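Local atomic coordinates of reticulocyte-binding protein 2a (Plasmodium vivax, PDB entry 4Z8N), a protein that probably binds a receptor on the surface of young red blood cells through this helical erythrocyte-binding domain as the parasite invades. Residues T20-M28 / M60-N68. Numbering follows the deposited sequence.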
ATOM      1  N   THR A  20      -0.702  -4.691   4.989  1.00 39.16           N
ATOM      2  CA  THR A  20      -1.042  -5.186   6.317  1.00 38.02           C
ATOM      3  C   THR A  20      -2.501  -4.904   6.654  1.00 38.27           C
ATOM      4  O   THR A  20      -2.992  -5.313   7.707  1.00 37.10           O
ATOM      5  CB  THR A  20      -0.145  -4.558   7.397  1.00 34.70           C
ATOM      6  OG1 THR A  20      -0.131  -3.135   7.236  1.00 36.30           O
ATOM      7  CG2 THR A  20       1.276  -5.091   7.291  1.00 36.63           C
ATOM      8  N   VAL A  21      -3.189  -4.205   5.757  1.00 37.74           N
ATOM      9  CA  VAL A  21      -4.591  -3.865   5.960  1.00 37.74           C
ATOM     10  C   VAL A  21      -5.470  -4.429   4.841  1.00 36.56           C
ATOM     11  O   VAL A  21      -5.001  -4.668   3.726  1.00 35.92           O
ATOM     12  CB  VAL A  21      -4.794  -2.334   6.052  1.00 36.81           C
ATOM     13  CG1 VAL A  21      -3.939  -1.747   7.166  1.00 36.42           C
ATOM     14  CG2 VAL A  21      -4.481  -1.666   4.726  1.00 32.14           C
ATOM     15  N   TYR A  22      -6.741  -4.655   5.160  1.00 38.36           N
ATOM     16  CA  TYR A  22      -7.723  -5.166   4.207  1.00 41.35           C
ATOM     17  C   TYR A  22      -7.734  -4.321   2.934  1.00 37.74           C
ATOM     18  O   TYR A  22      -7.677  -3.097   3.012  1.00 35.22           O
ATOM     19  CB  TYR A  22      -9.109  -5.179   4.860  1.00 40.05           C
ATOM     20  CG  TYR A  22     -10.213  -5.793   4.029  1.00 43.20           C
ATOM     21  CD1 TYR A  22     -10.905  -5.039   3.088  1.00 43.41           C
ATOM     22  CD2 TYR A  22     -10.581  -7.122   4.202  1.00 42.65           C
ATOM     23  CE1 TYR A  22     -11.917  -5.594   2.332  1.00 45.11           C
ATOM     24  CE2 TYR A  22     -11.596  -7.684   3.453  1.00 46.38           C
ATOM     25  CZ  TYR A  22     -12.259  -6.916   2.518  1.00 47.70           C
ATOM     26  OH  TYR A  22     -13.270  -7.473   1.769  1.00 53.38           O
ATOM     27  N   PRO A  23      -7.808  -4.962   1.755  1.00 36.51           N
ATOM     28  CA  PRO A  23      -7.930  -6.402   1.499  1.00 39.05           C
ATOM     29  C   PRO A  23      -6.600  -7.128   1.273  1.00 38.04           C
ATOM     30  O   PRO A  23      -6.598  -8.176   0.626  1.00 36.52           O
ATOM     31  CB  PRO A  23      -8.770  -6.438   0.227  1.00 40.81           C
ATOM     32  CG  PRO A  23      -8.290  -5.241  -0.530  1.00 35.43           C
ATOM     33  CD  PRO A  23      -7.945  -4.187   0.508  1.00 35.86           C
ATOM     34  N   PHE A  24      -5.501  -6.559   1.767  1.00 36.94           N
ATOM     35  CA  PHE A  24      -4.193  -7.228   1.830  1.00 34.52           C
ATOM     36  C   PHE A  24      -3.524  -7.501   0.475  1.00 34.08           C
ATOM     37  O   PHE A  24      -2.352  -7.172   0.286  1.00 35.75           O
ATOM     38  CB  PHE A  24      -4.319  -8.539   2.614  1.00 30.67           C
ATOM     39  CG  PHE A  24      -5.062  -8.392   3.913  1.00 32.21           C
ATOM     40  CD1 PHE A  24      -4.492  -7.716   4.980  1.00 33.23           C
ATOM     41  CD2 PHE A  24      -6.336  -8.918   4.063  1.00 36.37           C
ATOM     42  CE1 PHE A  24      -5.175  -7.573   6.174  1.00 33.53           C
ATOM     43  CE2 PHE A  24      -7.026  -8.778   5.254  1.00 37.91           C
ATOM     44  CZ  PHE A  24      -6.445  -8.104   6.310  1.00 31.99           C
ATOM     45  N   TYR A  25      -4.247  -8.112  -0.458  1.00 33.99           N
ATOM     46  CA  TYR A  25      -3.705  -8.379  -1.793  1.00 35.21           C
ATOM     47  C   TYR A  25      -4.538  -7.683  -2.856  1.00 34.11           C
ATOM     48  O   TYR A  25      -5.760  -7.606  -2.739  1.00 35.72           O
ATOM     49  CB  TYR A  25      -3.657  -9.882  -2.079  1.00 37.24           C
ATOM     50  CG  TYR A  25      -2.568 -10.632  -1.347  1.00 39.44           C
ATOM     51  CD1 TYR A  25      -2.690 -10.932   0.004  1.00 39.91           C
ATOM     52  CD2 TYR A  25      -1.426 -11.060  -2.013  1.00 40.70           C
ATOM     53  CE1 TYR A  25      -1.700 -11.622   0.676  1.00 39.16           C
ATOM     54  CE2 TYR A  25      -0.429 -11.754  -1.351  1.00 42.26           C
ATOM     55  CZ  TYR A  25      -0.573 -12.032  -0.007  1.00 44.10           C
ATOM     56  OH  TYR A  25       0.415 -12.720   0.658  1.00 46.87           O
ATOM     57  N   VAL A  26      -3.881  -7.192  -3.902  1.00 32.55           N
ATOM     58  CA  VAL A  26      -4.577  -6.424  -4.930  1.00 34.32           C
ATOM     59  C   VAL A  26      -5.532  -7.307  -5.742  1.00 36.51           C
ATOM     60  O   VAL A  26      -6.552  -6.827  -6.232  1.00 40.58           O
ATOM     61  CB  VAL A  26      -3.577  -5.710  -5.876  1.00 35.99           C
ATOM     62  CG1 VAL A  26      -2.769  -6.719  -6.684  1.00 33.47           C
ATOM     63  CG2 VAL A  26      -4.304  -4.733  -6.792  1.00 33.89           C
ATOM     64  N   GLN A  27      -5.211  -8.594  -5.863  1.00 36.12           N
ATOM     65  CA  GLN A  27      -6.079  -9.542  -6.565  1.00 33.66           C
ATOM     66  C   GLN A  27      -7.465  -9.601  -5.923  1.00 36.31           C
ATOM     67  O   GLN A  27      -8.474  -9.744  -6.615  1.00 37.49           O
ATOM     68  CB  GLN A  27      -5.458 -10.944  -6.580  1.00 34.92           C
ATOM     69  CG  GLN A  27      -4.159 -11.069  -7.376  1.00 37.04           C
ATOM     70  CD  GLN A  27      -2.919 -10.959  -6.504  1.00 41.10           C
ATOM     71  OE1 GLN A  27      -2.797 -10.046  -5.684  1.00 41.26           O
ATOM     72  NE2 GLN A  27      -1.990 -11.893  -6.677  1.00 40.79           N
ATOM     73  N   MET A  28      -7.504  -9.494  -4.598  1.00 36.29           N
ATOM     74  CA  MET A  28      -8.758  -9.559  -3.856  1.00 36.02           C
ATOM     75  C   MET A  28      -9.610  -8.344  -4.175  1.00 41.90           C
ATOM     76  O   MET A  28     -10.834  -8.432  -4.263  1.00 44.21           O
ATOM     77  CB  MET A  28      -8.495  -9.653  -2.351  1.00 37.22           C
ATOM     78  CG  MET A  28      -7.587 -10.814  -1.956  1.00 38.20           C
ATOM     79  SD  MET A  28      -8.284 -12.434  -2.346  1.00 50.89           S
ATOM     80  CE  MET A  28      -9.463 -12.631  -1.019  1.00 44.83           C
ATOM     81  N   MET A  60      -9.959 -15.134   1.891  1.00 41.52           N
ATOM     82  CA  MET A  60      -9.850 -13.876   2.625  1.00 40.07           C
ATOM     83  C   MET A  60      -9.847 -14.122   4.131  1.00 44.99           C
ATOM     84  O   MET A  60      -9.113 -13.471   4.877  1.00 45.00           O
ATOM     85  CB  MET A  60     -10.992 -12.926   2.249  1.00 37.66           C
ATOM     86  CG  MET A  60     -10.978 -11.617   3.022  1.00 40.11           C
ATOM     87  SD  MET A  60      -9.491 -10.638   2.693  1.00 48.15           S
ATOM     88  CE  MET A  60      -9.945  -9.794   1.178  1.00 40.11           C
ATOM     89  N   SER A  61     -10.670 -15.068   4.570  1.00 50.33           N
ATOM     90  CA  SER A  61     -10.759 -15.408   5.984  1.00 57.77           C
ATOM     91  C   SER A  61      -9.437 -15.973   6.497  1.00 59.85           C
ATOM     92  O   SER A  61      -9.000 -15.645   7.598  1.00 60.59           O
ATOM     93  CB  SER A  61     -11.894 -16.406   6.223  1.00 65.77           C
ATOM     94  OG  SER A  61     -13.150 -15.828   5.910  1.00 68.40           O
ATOM     95  N   SER A  62      -8.802 -16.815   5.688  1.00 58.03           N
ATOM     96  CA  SER A  62      -7.522 -17.413   6.055  1.00 58.48           C
ATOM     97  C   SER A  62      -6.423 -16.358   6.142  1.00 56.40           C
ATOM     98  O   SER A  62      -5.575 -16.403   7.034  1.00 58.51           O
ATOM     99  CB  SER A  62      -7.131 -18.500   5.053  1.00 61.44           C
ATOM    100  OG  SER A  62      -8.078 -19.556   5.055  1.00 65.63           O
ATOM    101  N   ILE A  63      -6.444 -15.412   5.208  1.00 48.69           N
ATOM    102  CA  ILE A  63      -5.496 -14.305   5.212  1.00 45.89           C
ATOM    103  C   ILE A  63      -5.720 -13.418   6.431  1.00 48.24           C
ATOM    104  O   ILE A  63      -4.778 -13.069   7.141  1.00 44.86           O
ATOM    105  CB  ILE A  63      -5.614 -13.454   3.933  1.00 45.07           C
ATOM    106  CG1 ILE A  63      -5.275 -14.295   2.701  1.00 44.99           C
ATOM    107  CG2 ILE A  63      -4.705 -12.232   4.012  1.00 39.86           C
ATOM    108  CD1 ILE A  63      -5.476 -13.562   1.392  1.00 42.83           C
ATOM    109  N   GLN A  64      -6.980 -13.067   6.667  1.00 50.73           N
ATOM    110  CA  GLN A  64      -7.349 -12.195   7.773  1.00 55.22           C
ATOM    111  C   GLN A  64      -6.952 -12.800   9.117  1.00 56.75           C
ATOM    112  O   GLN A  64      -6.476 -12.094  10.007  1.00 53.52           O
ATOM    113  CB  GLN A  64      -8.852 -11.911   7.742  1.00 62.89           C
ATOM    114  CG  GLN A  64      -9.251 -10.618   8.427  1.00 69.01           C
ATOM    115  CD  GLN A  64     -10.240  -9.812   7.607  1.00 72.86           C
ATOM    116  OE1 GLN A  64     -10.956 -10.358   6.767  1.00 74.01           O
ATOM    117  NE2 GLN A  64     -10.279  -8.506   7.845  1.00 73.81           N
ATOM    118  N   ASN A  65      -7.148 -14.108   9.257  1.00 54.95           N
ATOM    119  CA  ASN A  65      -6.760 -14.810  10.474  1.00 60.63           C
ATOM    120  C   ASN A  65      -5.250 -14.789  10.676  1.00 56.80           C
ATOM    121  O   ASN A  65      -4.767 -14.636  11.799  1.00 52.77           O
ATOM    122  CB  ASN A  65      -7.260 -16.256  10.451  1.00 69.07           C
ATOM    123  CG  ASN A  65      -8.771 -16.350  10.511  1.00 76.76           C
ATOM    124  OD1 ASN A  65      -9.438 -15.465  11.046  1.00 78.19           O
ATOM    125  ND2 ASN A  65      -9.320 -17.426   9.960  1.00 81.71           N
ATOM    126  N   GLN A  66      -4.510 -14.942   9.583  1.00 52.14           N
ATOM    127  CA  GLN A  66      -3.056 -14.886   9.640  1.00 52.91           C
ATOM    128  C   GLN A  66      -2.584 -13.508  10.099  1.00 48.82           C
ATOM    129  O   GLN A  66      -1.715 -13.400  10.964  1.00 45.17           O
ATOM    130  CB  GLN A  66      -2.445 -15.228   8.281  1.00 53.16           C
ATOM    131  CG  GLN A  66      -0.929 -15.119   8.251  1.00 53.58           C
ATOM    132  CD  GLN A  66      -0.334 -15.583   6.938  1.00 53.42           C
ATOM    133  OE1 GLN A  66      -0.760 -16.591   6.373  1.00 55.23           O
ATOM    134  NE2 GLN A  66       0.655 -14.848   6.445  1.00 48.53           N
ATOM    135  N   ILE A  67      -3.167 -12.460   9.521  1.00 48.09           N
ATOM    136  CA  ILE A  67      -2.835 -11.090   9.895  1.00 44.54           C
ATOM    137  C   ILE A  67      -3.167 -10.841  11.364  1.00 47.28           C
ATOM    138  O   ILE A  67      -2.433 -10.145  12.066  1.00 44.69           O
ATOM    139  CB  ILE A  67      -3.580 -10.060   9.019  1.00 49.12           C
ATOM    140  CG1 ILE A  67      -3.255 -10.277   7.542  1.00 50.66           C
ATOM    141  CG2 ILE A  67      -3.204  -8.640   9.419  1.00 44.30           C
ATOM    142  CD1 ILE A  67      -1.811 -10.006   7.192  1.00 47.20           C
ATOM    143  N   ASN A  68      -4.270 -11.425  11.824  1.00 50.69           N
ATOM    144  CA  ASN A  68      -4.676 -11.301  13.219  1.00 55.80           C
ATOM    145  C   ASN A  68      -3.680 -11.957  14.171  1.00 55.08           C
ATOM    146  O   ASN A  68      -3.518 -11.518  15.308  1.00 58.41           O
ATOM    147  CB  ASN A  68      -6.066 -11.906  13.432  1.00 58.31           C
ATOM    148  CG  ASN A  68      -7.161 -11.096  12.770  1.00 64.17           C
ATOM    149  OD1 ASN A  68      -6.965  -9.927  12.433  1.00 67.28           O
ATOM    150  ND2 ASN A  68      -8.324 -11.711  12.586  1.00 66.78           N
TER
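Phe24 points from its loop at the helix that carries Met60, Ile63, Gln64 and Ile67. Ile67 lies over one face of the ring in a CH-pi contact, with its CG1 4.0 Å from the ring centroid. Met60 meets the edge of the same ring, its SD 3.8 Å from Phe24 CD2 and close to the ring plane. Ile63 brings its CG2 branch to within 3.7 Å of Phe24 CD2. The Gln64 amide stands nearly upright to the Phe24 ring, the planes 85° apart, and touches its edge through CD.

The contact joins the turn leading into helix 26-37 to helix 42-69, in the helical erythrocyte-binding domain. A cis peptide bond precedes Pro23, within that turn.

Met60 also makes a Met-aromatic contact with Tyr22, where SD sits oblique to the ring. The Met60 chain leaves with CG anti to the backbone N (chi1 177°) and then bends twice. This brings Met60 CE 3.5 Å from Tyr22 CE2. The same methyl also touches Pro23 CB. Met28 runs past Met60 in the opposite direction, and its CE reaches Met60 CB at 3.6 Å. Tyr25 CD1 touches Ile63 CD1, and Met126 of helix 119-136 packs against both residues.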